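Local coordinates for uncharacterized protein DUF1185 (Bordetella bronchiseptica RB50, PDB 3BYQ), which is of unknown function but adopts a variant of the Bacillus chorismate mutase fold and may take part in amino-acid metabolism, at residues Y80-M92 with M116-M130. Sequence-based numbering, arbitrary orientation.
Sequences YSKAAIVGVDGEM and MVPAVKAVATAGYRM
Val86 and Ala122 to Ala124 lock together where two neighbouring strands, 80-86 and 119-123, run side by side in the same direction; the connection between them runs through helices 93-96 and 98-109, a beta-alpha-beta crossover, and the fold is a variant of the Bacillus chorismate mutase fold. The pairing illustrates how a parallel ladder can tighten along its length. It starts with two weak bonds, Lys82 N to Pro118 O (3.1 Å) and Val120 N to Lys82 O (3.4 Å), and ends with Val86 N to Ala122 O and Ala124 N to Val86 O, both 2.8 Å, the last almost collinear with the carbonyl (C=O...N angle 177°).

Lys82 lies on the face that it shares with Ala119, Ala84 and Lys121. Its CB passes Val117 CG1, and CG of Lys82 lies 3.6 Å from CB of Ala119. Farther out, CD rests against Val117 CG1, CE comes to Val117 O, and NZ goes on to a hydrogen bond with His99 O. A chi1 of 63° places CG between the backbone N and the carbonyl carbon, and the chain beyond it is extended. Val117 uses its other methyl on Tyr80: CG2 sits over one ring face, 3.9 Å from the centroid, in a CH-pi contact, while the hydroxyl bonds to Ala115 O.

On the reverse face, Ile85 and the selenomethionine Met130 meet tip to tip, CG1 to CE 3.6 Å, and Ile85 CG2 touches Ala124 CB. Beyond the strands, selenomethionine Met92, in one of its two conformers, bends back to bring CE near Lys121 O; the NZ of that lysine bonds to His99 NE2. At the end of the ladder a water bridges Val88 N and Ala124 O, accepting from the first and donating to the second at 2.9 Å.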
loop_
_atom_site.group_PDB
_atom_site.type_symbol
_atom_site.label_atom_id
_atom_site.label_comp_id
_atom_site.label_asym_id
_atom_site.label_seq_id
_atom_site.Cartn_x
_atom_site.Cartn_y
_atom_site.Cartn_z
ATOM N N TYR B 80 -13.413 -23.767 -0.063
ATOM C CA TYR B 80 -13.843 -22.719 0.875
ATOM C C TYR B 80 -12.704 -22.241 1.771
ATOM O O TYR B 80 -11.606 -22.796 1.764
ATOM C CB TYR B 80 -15.117 -23.127 1.699
ATOM C CG TYR B 80 -15.105 -24.429 2.507
ATOM C CD1 TYR B 80 -13.928 -25.098 2.879
ATOM C CD2 TYR B 80 -16.300 -24.944 2.977
ATOM C CE1 TYR B 80 -13.985 -26.312 3.651
ATOM C CE2 TYR B 80 -16.352 -26.091 3.778
ATOM C CZ TYR B 80 -15.213 -26.772 4.103
ATOM O OH TYR B 80 -15.374 -27.940 4.850
ATOM N N SER B 81 -13.020 -21.179 2.501
ATOM C CA SER B 81 -12.160 -20.562 3.466
ATOM C C SER B 81 -12.952 -19.592 4.307
ATOM O O SER B 81 -14.117 -19.291 4.056
ATOM C CB SER B 81 -11.001 -19.820 2.809
ATOM O OG SER B 81 -10.000 -19.472 3.775
ATOM N N LYS B 82 -12.255 -19.052 5.290
ATOM C CA LYS B 82 -12.856 -18.078 6.207
ATOM C C LYS B 82 -11.777 -17.138 6.641
ATOM O O LYS B 82 -10.610 -17.512 6.702
ATOM C CB LYS B 82 -13.481 -18.773 7.416
ATOM C CG LYS B 82 -12.503 -19.535 8.317
ATOM C CD LYS B 82 -13.173 -20.604 9.196
ATOM C CE LYS B 82 -12.125 -21.444 9.886
ATOM N NZ LYS B 82 -12.630 -22.607 10.635
ATOM N N ALA B 83 -12.154 -15.915 6.969
ATOM C CA ALA B 83 -11.116 -14.950 7.345
ATOM C C ALA B 83 -11.658 -13.838 8.189
ATOM O O ALA B 83 -12.862 -13.589 8.242
ATOM C CB ALA B 83 -10.452 -14.387 6.084
ATOM N N ALA B 84 -10.757 -13.197 8.910
ATOM C CA ALA B 84 -11.131 -12.064 9.776
ATOM C C ALA B 84 -10.063 -10.987 9.793
ATOM O O ALA B 84 -8.895 -11.283 9.833
ATOM C CB ALA B 84 -11.392 -12.512 11.207
ATOM N N ILE B 85 -10.505 -9.744 9.769
ATOM C CA ILE B 85 -9.625 -8.594 9.908
ATOM C C ILE B 85 -10.209 -7.735 11.038
ATOM O O ILE B 85 -11.313 -7.167 10.921
ATOM C CB ILE B 85 -9.450 -7.728 8.632
ATOM C CG1 ILE B 85 -9.180 -8.618 7.430
ATOM C CG2 ILE B 85 -8.289 -6.657 8.851
ATOM C CD1 ILE B 85 -9.091 -7.923 6.107
ATOM N N VAL B 86 -9.419 -7.595 12.094
ATOM C CA VAL B 86 -9.836 -6.869 13.275
ATOM C C VAL B 86 -9.215 -5.486 13.208
ATOM O O VAL B 86 -8.080 -5.326 12.783
ATOM C CB VAL B 86 -9.418 -7.582 14.596
ATOM C CG1 VAL B 86 -9.943 -6.838 15.835
ATOM C CG2 VAL B 86 -9.895 -9.063 14.588
ATOM N N GLY B 87 -9.986 -4.486 13.606
ATOM C CA GLY B 87 -9.489 -3.123 13.637
ATOM C C GLY B 87 -8.434 -2.911 14.683
ATOM O O GLY B 87 -8.303 -3.720 15.653
ATOM N N VAL B 88 -7.700 -1.806 14.545
ATOM C CA VAL B 88 -6.508 -1.616 15.386
ATOM C C VAL B 88 -6.740 -1.458 16.879
ATOM O O VAL B 88 -5.791 -1.633 17.641
ATOM C CB VAL B 88 -5.552 -0.491 14.928
ATOM C CG1 VAL B 88 -4.887 -0.845 13.636
ATOM C CG2 VAL B 88 -6.231 0.860 14.888
ATOM N N ASP B 89 -7.963 -1.117 17.282
ATOM C CA ASP B 89 -8.293 -1.030 18.714
ATOM C C ASP B 89 -8.717 -2.380 19.315
ATOM O O ASP B 89 -9.031 -2.447 20.493
ATOM C CB ASP B 89 -9.349 0.049 18.995
ATOM C CG ASP B 89 -8.821 1.456 18.865
ATOM O OD1 ASP B 89 -7.624 1.668 18.517
ATOM O OD2 ASP B 89 -9.627 2.387 19.109
ATOM N N GLY B 90 -8.715 -3.443 18.522
ATOM C CA GLY B 90 -9.074 -4.765 18.981
ATOM C C GLY B 90 -7.853 -5.625 19.183
ATOM O O GLY B 90 -6.738 -5.124 19.335
ATOM N N GLU B 91 -8.085 -6.931 19.211
ATOM C CA GLU B 91 -7.027 -7.922 19.357
ATOM C C GLU B 91 -7.338 -9.119 18.480
ATOM O O GLU B 91 -8.479 -9.323 18.056
ATOM C CB GLU B 91 -6.825 -8.361 20.804
ATOM C CG GLU B 91 -8.005 -9.074 21.418
ATOM C CD GLU B 91 -7.708 -9.549 22.842
ATOM O OE1 GLU B 91 -6.896 -10.496 23.031
ATOM O OE2 GLU B 91 -8.305 -8.973 23.791
HETATM N N MSE B 92 -6.316 -9.933 18.260
HETATM C CA MSE B 92 -6.411 -11.102 17.389
HETATM C C MSE B 92 -7.533 -12.023 17.850
HETATM O O MSE B 92 -8.254 -12.580 17.037
HETATM C CB MSE B 92 -5.085 -11.881 17.387
HETATM C CG MSE B 92 -4.865 -12.806 16.216
HETATM SE SE MSE B 92 -4.757 -11.922 14.482
HETATM C CE MSE B 92 -3.436 -13.120 13.664
HETATM N N MSE B 116 -11.539 -29.442 7.170
HETATM C CA MSE B 116 -11.472 -28.244 8.013
HETATM C C MSE B 116 -11.462 -27.048 7.079
HETATM O O MSE B 116 -10.849 -27.086 6.037
HETATM C CB MSE B 116 -10.204 -28.211 8.849
HETATM C CG MSE B 116 -10.142 -27.052 9.825
HETATM SE SE MSE B 116 -8.568 -27.146 11.004
HETATM C CE MSE B 116 -7.297 -26.582 9.750
ATOM N N VAL B 117 -12.082 -25.970 7.475
ATOM C CA VAL B 117 -12.111 -24.794 6.621
ATOM C C VAL B 117 -10.803 -24.058 6.911
ATOM O O VAL B 117 -10.501 -23.788 8.088
ATOM C CB VAL B 117 -13.290 -23.841 7.003
ATOM C CG1 VAL B 117 -13.292 -22.620 6.068
ATOM C CG2 VAL B 117 -14.629 -24.556 6.980
ATOM N N PRO B 118 -10.007 -23.760 5.878
ATOM C CA PRO B 118 -8.775 -23.012 6.132
ATOM C C PRO B 118 -9.120 -21.577 6.486
ATOM O O PRO B 118 -10.265 -21.151 6.329
ATOM C CB PRO B 118 -8.003 -23.157 4.831
ATOM C CG PRO B 118 -9.019 -23.232 3.846
ATOM C CD PRO B 118 -10.212 -23.953 4.436
ATOM N N ALA B 119 -8.138 -20.868 7.012
ATOM C CA ALA B 119 -8.381 -19.525 7.520
ATOM C C ALA B 119 -7.143 -18.678 7.558
ATOM O O ALA B 119 -6.035 -19.182 7.500
ATOM C CB ALA B 119 -8.931 -19.631 8.953
ATOM N N VAL B 120 -7.356 -17.371 7.586
ATOM C CA VAL B 120 -6.284 -16.409 7.871
ATOM C C VAL B 120 -6.929 -15.235 8.567
ATOM O O VAL B 120 -8.093 -14.952 8.367
ATOM C CB VAL B 120 -5.477 -16.020 6.600
ATOM C CG1 VAL B 120 -6.361 -15.338 5.547
ATOM C CG2 VAL B 120 -4.203 -15.173 6.947
ATOM N N LYS B 121 -6.188 -14.584 9.443
ATOM C CA LYS B 121 -6.718 -13.405 10.113
ATOM C C LYS B 121 -5.603 -12.458 10.442
ATOM O O LYS B 121 -4.433 -12.803 10.407
ATOM C CB LYS B 121 -7.466 -13.753 11.366
ATOM C CG LYS B 121 -6.688 -14.528 12.325
ATOM C CD LYS B 121 -7.596 -15.018 13.493
ATOM C CE LYS B 121 -6.755 -15.791 14.453
ATOM N NZ LYS B 121 -6.261 -17.048 13.846
ATOM N N ALA B 122 -5.991 -11.226 10.692
ATOM C CA ALA B 122 -5.026 -10.170 11.028
ATOM C C ALA B 122 -5.734 -9.061 11.808
ATOM O O ALA B 122 -6.940 -8.960 11.771
ATOM C CB ALA B 122 -4.448 -9.562 9.757
ATOM N N VAL B 123 -4.946 -8.304 12.559
ATOM C CA VAL B 123 -5.373 -7.041 13.177
ATOM C C VAL B 123 -4.698 -5.997 12.303
ATOM O O VAL B 123 -3.498 -6.044 12.080
ATOM C CB VAL B 123 -4.925 -6.901 14.630
ATOM C CG1 VAL B 123 -5.294 -5.480 15.126
ATOM C CG2 VAL B 123 -5.532 -8.026 15.480
ATOM N N ALA B 124 -5.477 -5.077 11.742
ATOM C CA ALA B 124 -4.919 -4.188 10.724
ATOM C C ALA B 124 -5.694 -2.895 10.620
ATOM O O ALA B 124 -6.728 -2.713 11.198
ATOM C CB ALA B 124 -4.962 -4.891 9.372
ATOM N N THR B 125 -5.097 -1.995 9.866
ATOM C CA THR B 125 -5.702 -0.690 9.585
ATOM C C THR B 125 -6.802 -0.830 8.533
ATOM O O THR B 125 -6.895 -1.820 7.804
ATOM C CB THR B 125 -4.672 0.293 9.045
ATOM O OG1 THR B 125 -4.107 -0.253 7.856
ATOM C CG2 THR B 125 -3.588 0.546 10.065
ATOM N N ALA B 126 -7.693 0.142 8.519
ATOM C CA ALA B 126 -8.777 0.161 7.555
ATOM C C ALA B 126 -8.162 0.105 6.154
ATOM O O ALA B 126 -7.176 0.761 5.878
ATOM C CB ALA B 126 -9.646 1.447 7.693
ATOM N N GLY B 127 -8.778 -0.703 5.307
ATOM C CA GLY B 127 -8.355 -0.903 3.946
ATOM C C GLY B 127 -7.384 -2.012 3.708
ATOM O O GLY B 127 -7.013 -2.280 2.577
ATOM N N TYR B 128 -6.936 -2.646 4.784
ATOM C CA TYR B 128 -5.990 -3.725 4.662
ATOM C C TYR B 128 -6.560 -4.804 3.734
ATOM O O TYR B 128 -7.717 -5.194 3.845
ATOM C CB TYR B 128 -5.688 -4.332 6.037
ATOM C CG TYR B 128 -4.590 -5.371 6.014
ATOM C CD1 TYR B 128 -3.295 -4.974 5.765
ATOM C CD2 TYR B 128 -4.833 -6.727 6.272
ATOM C CE1 TYR B 128 -2.264 -5.884 5.766
ATOM C CE2 TYR B 128 -3.774 -7.661 6.224
ATOM C CZ TYR B 128 -2.500 -7.212 5.972
ATOM O OH TYR B 128 -1.374 -8.038 5.905
ATOM N N ARG B 129 -5.709 -5.266 2.822
ATOM C CA ARG B 129 -6.060 -6.315 1.849
ATOM C C ARG B 129 -5.366 -7.594 2.257
ATOM O O ARG B 129 -4.198 -7.554 2.599
ATOM C CB ARG B 129 -5.514 -5.967 0.475
ATOM C CG ARG B 129 -5.779 -4.588 -0.056
ATOM C CD ARG B 129 -7.191 -4.355 -0.353
ATOM N NE ARG B 129 -7.814 -5.324 -1.249
ATOM C CZ ARG B 129 -9.120 -5.369 -1.480
ATOM N NH1 ARG B 129 -9.924 -4.465 -0.931
ATOM N NH2 ARG B 129 -9.627 -6.291 -2.265
HETATM N N MSE B 130 -6.061 -8.723 2.174
HETATM C CA MSE B 130 -5.477 -9.984 2.617
HETATM C C MSE B 130 -5.806 -11.141 1.698
HETATM O O MSE B 130 -6.953 -11.313 1.317
HETATM C CB MSE B 130 -6.021 -10.261 4.049
HETATM C CG MSE B 130 -5.435 -11.409 4.805
HETATM SE SE MSE B 130 -5.982 -11.364 6.661
HETATM C CE MSE B 130 -7.824 -11.826 6.440
HETATM O O HOH W 1 -8.394 -0.482 11.931
#